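Local coordinates for Ice-binding protein (PDB 5UYT) that probably binds ice crystals and limits their growth as a multi-domain antifreeze protein, at residues V49-D52 with S53-A56; L233-A236 with G237-V241; N267-T270 with S271-Q274. All blocks are in the same frame, centred on the assembly; numbering follows the deposited sequence.

Contact 1 of 3, residues V49-D52 with S53-A56; sequences VMQD and SNGA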
loop_
_atom_site.group_PDB
_atom_site.type_symbol
_atom_site.label_atom_id
_atom_site.label_comp_id
_atom_site.label_asym_id
_atom_site.label_seq_id
_atom_site.Cartn_x
_atom_site.Cartn_y
_atom_site.Cartn_z
ATOM N N VAL A 49 -2.473 3.210 9.739
ATOM C CA VAL A 49 -2.900 2.750 11.068
ATOM C C VAL A 49 -4.273 3.299 11.372
ATOM O O VAL A 49 -4.563 4.500 11.109
ATOM C CB VAL A 49 -1.890 3.189 12.152
ATOM C CG1 VAL A 49 -2.327 2.752 13.557
ATOM C CG2 VAL A 49 -0.500 2.671 11.784
ATOM N N MET A 50 -5.130 2.438 11.922
ATOM C CA MET A 50 -6.431 2.893 12.449
ATOM C C MET A 50 -6.197 3.538 13.810
ATOM O O MET A 50 -5.930 2.833 14.784
ATOM C CB MET A 50 -7.427 1.709 12.532
ATOM C CG MET A 50 -7.586 0.941 11.209
ATOM S SD MET A 50 -8.027 1.960 9.780
ATOM C CE MET A 50 -9.660 2.543 10.262
ATOM N N GLN A 51 -6.296 4.877 13.888
ATOM C CA GLN A 51 -5.977 5.634 15.103
ATOM C C GLN A 51 -7.262 6.163 15.740
ATOM O O GLN A 51 -7.936 6.999 15.136
ATOM C CB GLN A 51 -5.088 6.847 14.767
ATOM C CG GLN A 51 -3.848 6.558 13.922
ATOM C CD GLN A 51 -2.705 5.994 14.753
ATOM O OE1 GLN A 51 -2.912 5.486 15.849
ATOM N NE2 GLN A 51 -1.503 6.020 14.195
ATOM N N ASP A 52 -7.607 5.669 16.928
ATOM C CA ASP A 52 -8.879 6.030 17.587
ATOM C C ASP A 52 -8.580 6.606 18.962
ATOM O O ASP A 52 -8.079 5.889 19.818
ATOM C CB ASP A 52 -9.797 4.795 17.721
ATOM C CG ASP A 52 -10.157 4.160 16.354
ATOM O OD1 ASP A 52 -10.444 4.925 15.379
ATOM O OD2 ASP A 52 -10.157 2.897 16.269
ATOM N N SER A 53 -8.848 7.901 19.143
ATOM C CA SER A 53 -8.801 8.560 20.466
ATOM C C SER A 53 -7.513 8.268 21.245
ATOM O O SER A 53 -7.557 7.743 22.353
ATOM C CB SER A 53 -10.030 8.167 21.305
ATOM O OG SER A 53 -11.234 8.410 20.583
ATOM N N ASN A 54 -6.371 8.612 20.660
ATOM C CA ASN A 54 -5.070 8.286 21.259
ATOM C C ASN A 54 -4.091 9.433 21.073
ATOM O O ASN A 54 -4.494 10.524 20.664
ATOM C CB ASN A 54 -4.517 6.958 20.691
ATOM C CG ASN A 54 -4.356 6.976 19.174
ATOM O OD1 ASN A 54 -4.390 8.029 18.538
ATOM N ND2 ASN A 54 -4.160 5.799 18.594
ATOM N N GLY A 55 -2.814 9.200 21.378
ATOM C CA GLY A 55 -1.792 10.243 21.251
ATOM C C GLY A 55 -1.594 10.723 19.817
ATOM O O GLY A 55 -1.363 11.910 19.588
ATOM N N ALA A 56 -1.683 9.816 18.844
ATOM C CA ALA A 56 -1.595 10.217 17.443
ATOM C C ALA A 56 -2.730 11.155 16.984
ATOM O O ALA A 56 -2.491 12.100 16.211
ATOM C CB ALA A 56 -1.545 8.994 16.546
#
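Two torsions bring the amides of Gln51 and Asn54 together across the turn. In Asn54, CG sits between the backbone N and the carbonyl carbon (chi1 58°), which folds the short side chain back toward the strand it has just left; in Gln51 the chain bends sharply at chi2 (-80°) and swings its amide round to meet it. ND2 of Asn54 then donates to OE1 of Gln51 at 3.0 Å, through a moderately bent bond that reaches the oxygen from somewhat above the carbonyl plane. The side chains cross at about a right angle, and their amide planes stand 73° apart, so the groups meet through one N-H and one oxygen without stacking.

The methyl of Ala56 lies against the same glutamine amide, with CB 3.7 Å from Gln51 CD and 3.8 Å from Gln51 NE2. Gln51 NE2 is itself tied to Asp32 OD2, and the two bonds, one to each end of the amide, probably fix its rotation.

The segment illustrates how strand 50-52 of a beta-solenoid domain hands over to helix 55-73 beside it. Ser53 takes a left-handed backbone conformation that redirects the chain. Asn54 is the N-cap: while ND2 holds Gln51, its OD1 caps a backbone N just beyond Ala56. The Asn54 N bonds in turn to Thr57 OG1. The CB of Asp52 is directed away from residues 53-56, and its OD1 accepts from Ser40 N, while Ser53 OG bonds to Ala38 O.

Contact 2 of 3, residues L233-A236 with G237-V241; sequences LTNA and GITYV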
loop_
_atom_site.group_PDB
_atom_site.type_symbol
_atom_site.label_atom_id
_atom_site.label_comp_id
_atom_site.label_asym_id
_atom_site.label_seq_id
_atom_site.Cartn_x
_atom_site.Cartn_y
_atom_site.Cartn_z
ATOM N N LEU A 233 10.639 -32.873 -1.756
ATOM C CA LEU A 233 10.352 -31.832 -2.752
ATOM C C LEU A 233 10.032 -32.569 -4.042
ATOM O O LEU A 233 10.881 -33.313 -4.535
ATOM C CB LEU A 233 11.559 -30.882 -2.895
ATOM C CG LEU A 233 11.605 -29.933 -4.085
ATOM C CD1 LEU A 233 10.363 -29.041 -4.160
ATOM C CD2 LEU A 233 12.898 -29.118 -4.057
ATOM N N THR A 234 8.811 -32.400 -4.568
ATOM C CA THR A 234 8.384 -33.202 -5.726
ATOM C C THR A 234 7.813 -32.279 -6.775
ATOM O O THR A 234 6.863 -31.544 -6.495
ATOM C CB THR A 234 7.288 -34.194 -5.347
ATOM O OG1 THR A 234 7.794 -35.040 -4.306
ATOM C CG2 THR A 234 7.000 -35.120 -6.562
ATOM N N ASN A 235 8.380 -32.316 -7.972
ATOM C CA ASN A 235 7.767 -31.630 -9.102
ATOM C C ASN A 235 7.045 -32.608 -10.020
ATOM O O ASN A 235 7.485 -33.756 -10.179
ATOM C CB ASN A 235 8.819 -30.891 -9.950
ATOM C CG ASN A 235 8.200 -30.181 -11.162
ATOM O OD1 ASN A 235 7.462 -29.164 -11.030
ATOM N ND2 ASN A 235 8.434 -30.745 -12.367
ATOM N N ALA A 236 5.944 -32.159 -10.597
ATOM C CA ALA A 236 5.273 -32.882 -11.704
ATOM C C ALA A 236 5.041 -31.930 -12.849
ATOM O O ALA A 236 5.000 -30.702 -12.645
ATOM C CB ALA A 236 3.936 -33.444 -11.253
ATOM N N GLY A 237 4.863 -32.502 -14.047
ATOM C CA GLY A 237 4.633 -31.684 -15.245
ATOM C C GLY A 237 5.934 -31.024 -15.711
ATOM O O GLY A 237 7.039 -31.360 -15.253
ATOM N N ILE A 238 5.767 -30.089 -16.626
ATOM C CA ILE A 238 6.871 -29.356 -17.269
ATOM C C ILE A 238 7.132 -28.052 -16.505
ATOM O O ILE A 238 6.325 -27.100 -16.539
ATOM C CB ILE A 238 6.538 -29.084 -18.774
ATOM C CG1 ILE A 238 6.295 -30.413 -19.553
ATOM C CG2 ILE A 238 7.643 -28.227 -19.407
ATOM C CD1 ILE A 238 7.489 -31.373 -19.564
ATOM N N THR A 239 8.280 -28.022 -15.843
ATOM C CA THR A 239 8.613 -26.926 -14.936
ATOM C C THR A 239 9.974 -26.426 -15.325
ATOM O O THR A 239 10.868 -27.249 -15.653
ATOM C CB THR A 239 8.607 -27.466 -13.496
ATOM O OG1 THR A 239 7.240 -27.597 -13.092
ATOM C CG2 THR A 239 9.354 -26.543 -12.533
ATOM N N TYR A 240 10.152 -25.097 -15.284
ATOM C CA TYR A 240 11.492 -24.499 -15.508
ATOM C C TYR A 240 11.888 -23.654 -14.285
ATOM O O TYR A 240 11.032 -22.986 -13.695
ATOM C CB TYR A 240 11.478 -23.567 -16.707
ATOM C CG TYR A 240 11.497 -24.369 -17.995
ATOM C CD1 TYR A 240 12.697 -24.599 -18.680
ATOM C CD2 TYR A 240 10.318 -24.927 -18.493
ATOM C CE1 TYR A 240 12.696 -25.394 -19.841
ATOM C CE2 TYR A 240 10.317 -25.707 -19.629
ATOM C CZ TYR A 240 11.506 -25.919 -20.295
ATOM O OH TYR A 240 11.427 -26.679 -21.456
ATOM N N VAL A 241 13.153 -23.733 -13.891
ATOM C CA VAL A 241 13.628 -23.007 -12.715
ATOM C C VAL A 241 14.950 -22.327 -13.058
ATOM O O VAL A 241 15.802 -22.942 -13.733
ATOM C CB VAL A 241 13.874 -23.985 -11.515
ATOM C CG1 VAL A 241 14.458 -23.212 -10.316
ATOM C CG2 VAL A 241 12.555 -24.650 -11.098
#
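Asn235 and Thr239 face each other from opposite directions across a tight bend, and their polar ends make its side-chain hydrogen bonds. The principal hydrogen bond runs from Thr239 OG1 to Asn235 OD1, a short 2.6 Å. It approaches the carbonyl from one side, at a C=O...donor angle of 117° and somewhat tilted from the carbonyl plane. Asn235 extends CG away from its own backbone N (chi1 179°), which carries the amide straight over the bend toward the threonine. A second, weak bond goes from Asn235 ND2 to Gly237 O at 3.3 Å, with an N-H...acceptor angle of 133°; the one amide thus touches both the turn and the limb beyond it.

Such a bend is the corner of a right-handed beta-helix, where strand 233-236 on one face gives way to strand 240-242 on the next. The buried polar atoms here are also bonded to adjoining coils: Asn235 OD1 to Thr411 OG1 and Thr239 OG1 to Ile414 N on one side, Asn235 ND2 to Gly254 O on the other. An alanine in place of Asn235 would remove the whole amide, and is likely to leave Thr239 OG1 and Gly254 O each short of a partner inside the corner.

The van der Waals contacts are more modest: the Thr239 CG2 methyl lies 3.6 Å from Asn235 OD1, beside the bonded oxygen, and Phe255 packs on Asn235 from the neighbouring coil. Steric limits act on the backbone as well: Gly237 has a positive phi, and a CB there would come within 2.7 Å of Ala236 O, a clash that glycine avoids.

Contact 3 of 3, residues N267-T270 with S271-Q274; sequences NPDT and STAQ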
loop_
_atom_site.group_PDB
_atom_site.type_symbol
_atom_site.label_atom_id
_atom_site.label_comp_id
_atom_site.label_asym_id
_atom_site.label_seq_id
_atom_site.Cartn_x
_atom_site.Cartn_y
_atom_site.Cartn_z
ATOM N N ASN A 267 19.359 -35.234 -3.272
ATOM C CA ASN A 267 19.206 -35.537 -1.860
ATOM C C ASN A 267 20.019 -34.541 -1.054
ATOM O O ASN A 267 20.724 -33.711 -1.628
ATOM C CB ASN A 267 19.659 -36.943 -1.578
ATOM C CG ASN A 267 20.728 -37.351 -2.499
ATOM O OD1 ASN A 267 21.866 -36.893 -2.361
ATOM N ND2 ASN A 267 20.368 -38.138 -3.515
ATOM N N PRO A 268 19.908 -34.606 0.270
ATOM C CA PRO A 268 20.551 -33.579 1.093
ATOM C C PRO A 268 22.078 -33.639 0.934
ATOM O O PRO A 268 22.660 -34.729 0.733
ATOM C CB PRO A 268 20.132 -33.953 2.523
ATOM C CG PRO A 268 18.849 -34.747 2.343
ATOM C CD PRO A 268 19.002 -35.480 1.039
ATOM N N ASP A 269 22.725 -32.485 1.004
ATOM C CA ASP A 269 24.175 -32.439 0.848
ATOM C C ASP A 269 24.699 -31.253 1.650
ATOM O O ASP A 269 23.934 -30.620 2.415
ATOM C CB ASP A 269 24.556 -32.389 -0.647
ATOM C CG ASP A 269 23.934 -31.196 -1.387
ATOM O OD1 ASP A 269 23.575 -30.184 -0.757
ATOM O OD2 ASP A 269 23.766 -31.302 -2.613
ATOM N N THR A 270 25.983 -30.928 1.514
ATOM C CA THR A 270 26.503 -29.793 2.301
ATOM C C THR A 270 25.799 -28.449 1.965
ATOM O O THR A 270 25.617 -27.572 2.855
ATOM C CB THR A 270 28.038 -29.659 2.197
ATOM O OG1 THR A 270 28.372 -29.315 0.851
ATOM C CG2 THR A 270 28.660 -30.977 2.519
ATOM N N SER A 271 25.442 -28.277 0.694
ATOM C CA SER A 271 24.740 -27.073 0.254
ATOM C C SER A 271 23.333 -26.965 0.866
ATOM O O SER A 271 22.944 -25.893 1.330
ATOM C CB SER A 271 24.661 -27.015 -1.279
ATOM O OG SER A 271 23.857 -25.925 -1.696
ATOM N N THR A 272 22.564 -28.059 0.851
ATOM C CA THR A 272 21.227 -28.020 1.464
ATOM C C THR A 272 21.335 -27.808 2.990
ATOM O O THR A 272 20.471 -27.169 3.572
ATOM C CB THR A 272 20.360 -29.266 1.149
ATOM O OG1 THR A 272 20.925 -30.427 1.766
ATOM C CG2 THR A 272 20.218 -29.471 -0.374
ATOM N N ALA A 273 22.388 -28.352 3.625
ATOM C CA ALA A 273 22.561 -28.178 5.066
ATOM C C ALA A 273 22.800 -26.708 5.407
ATOM O O ALA A 273 22.199 -26.179 6.364
ATOM C CB ALA A 273 23.685 -29.083 5.618
ATOM N N GLN A 274 23.634 -26.041 4.607
ATOM C CA GLN A 274 23.954 -24.629 4.826
ATOM C C GLN A 274 22.757 -23.746 4.506
ATOM O O GLN A 274 22.484 -22.756 5.226
ATOM C CB GLN A 274 25.185 -24.187 4.015
ATOM C CG GLN A 274 25.600 -22.730 4.270
ATOM C CD GLN A 274 26.053 -22.476 5.705
ATOM O OE1 GLN A 274 26.757 -23.278 6.301
ATOM N NE2 GLN A 274 25.656 -21.340 6.258
#
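Asp269 and Thr272 grip each other twice at the start of helix 270-288, forming a capping box. The carboxylate oxygen Asp269 OD1 accepts from Thr272 N at 2.9 Å, met nearly along its C-O axis, with an almost straight N-H...acceptor angle of 165°. In return the backbone N of Asp269 donates to Thr272 OG1 at 2.8 Å. Asp269 CG and Thr272 OG1 both lie between backbone N and carbonyl carbon (chi1 57° and 67°), and this matching choice lets each side chain curl back onto the other's main chain.

This is the compact side. Thr272 is buried against Tyr224 and Phe227, its CG2 lies 3.5 Å from Asp269 OD1, and Pro268 CB approaches Thr272 OG1 to 3.7 Å. Thr272 OG1 also bonds to Asn248 OD1, while Ser271 OG reaches Tyr224 OH. Behind the box the first helical turns close in the usual way, Ala273 N to Asp269 O at 3.0 Å and Gln274 N to Thr270 O at 3.1 Å.

The outer side is looser. Thr270, whose CB is directed away from residues 271-274, and Gln274, whose side-chain end leads away from residues 267-270, are both exposed.

Asp269 OD2 is held by His265 ND1, so the two carboxylate oxygens have separate tasks, one capping and one tethering. A carboxylate set at the positive end of the helix dipole would probably be stabilised in its ionised form.

In the fold
From the N terminus, contact 1 comes first, in the first ice-binding-like domain, where the turn at 53-54 joins strand 50-52 to helix 55-73. The chain then completes that domain and enters the second, where contact 2 closes the corner between strands 233-236 and 240-242. Contact 3 follows, where the loop after strand 264-265 starts helix 270-288, at a site comparable to contact 1. The three lie in series, none nested in or crossing another. Contacts 2 and 3 share a domain, their centres about 20 Å apart and nearest atoms about 8 Å apart, whereas the centre of contact 1 is about 48 Å from that of contact 2 and about 49 Å from that of contact 3.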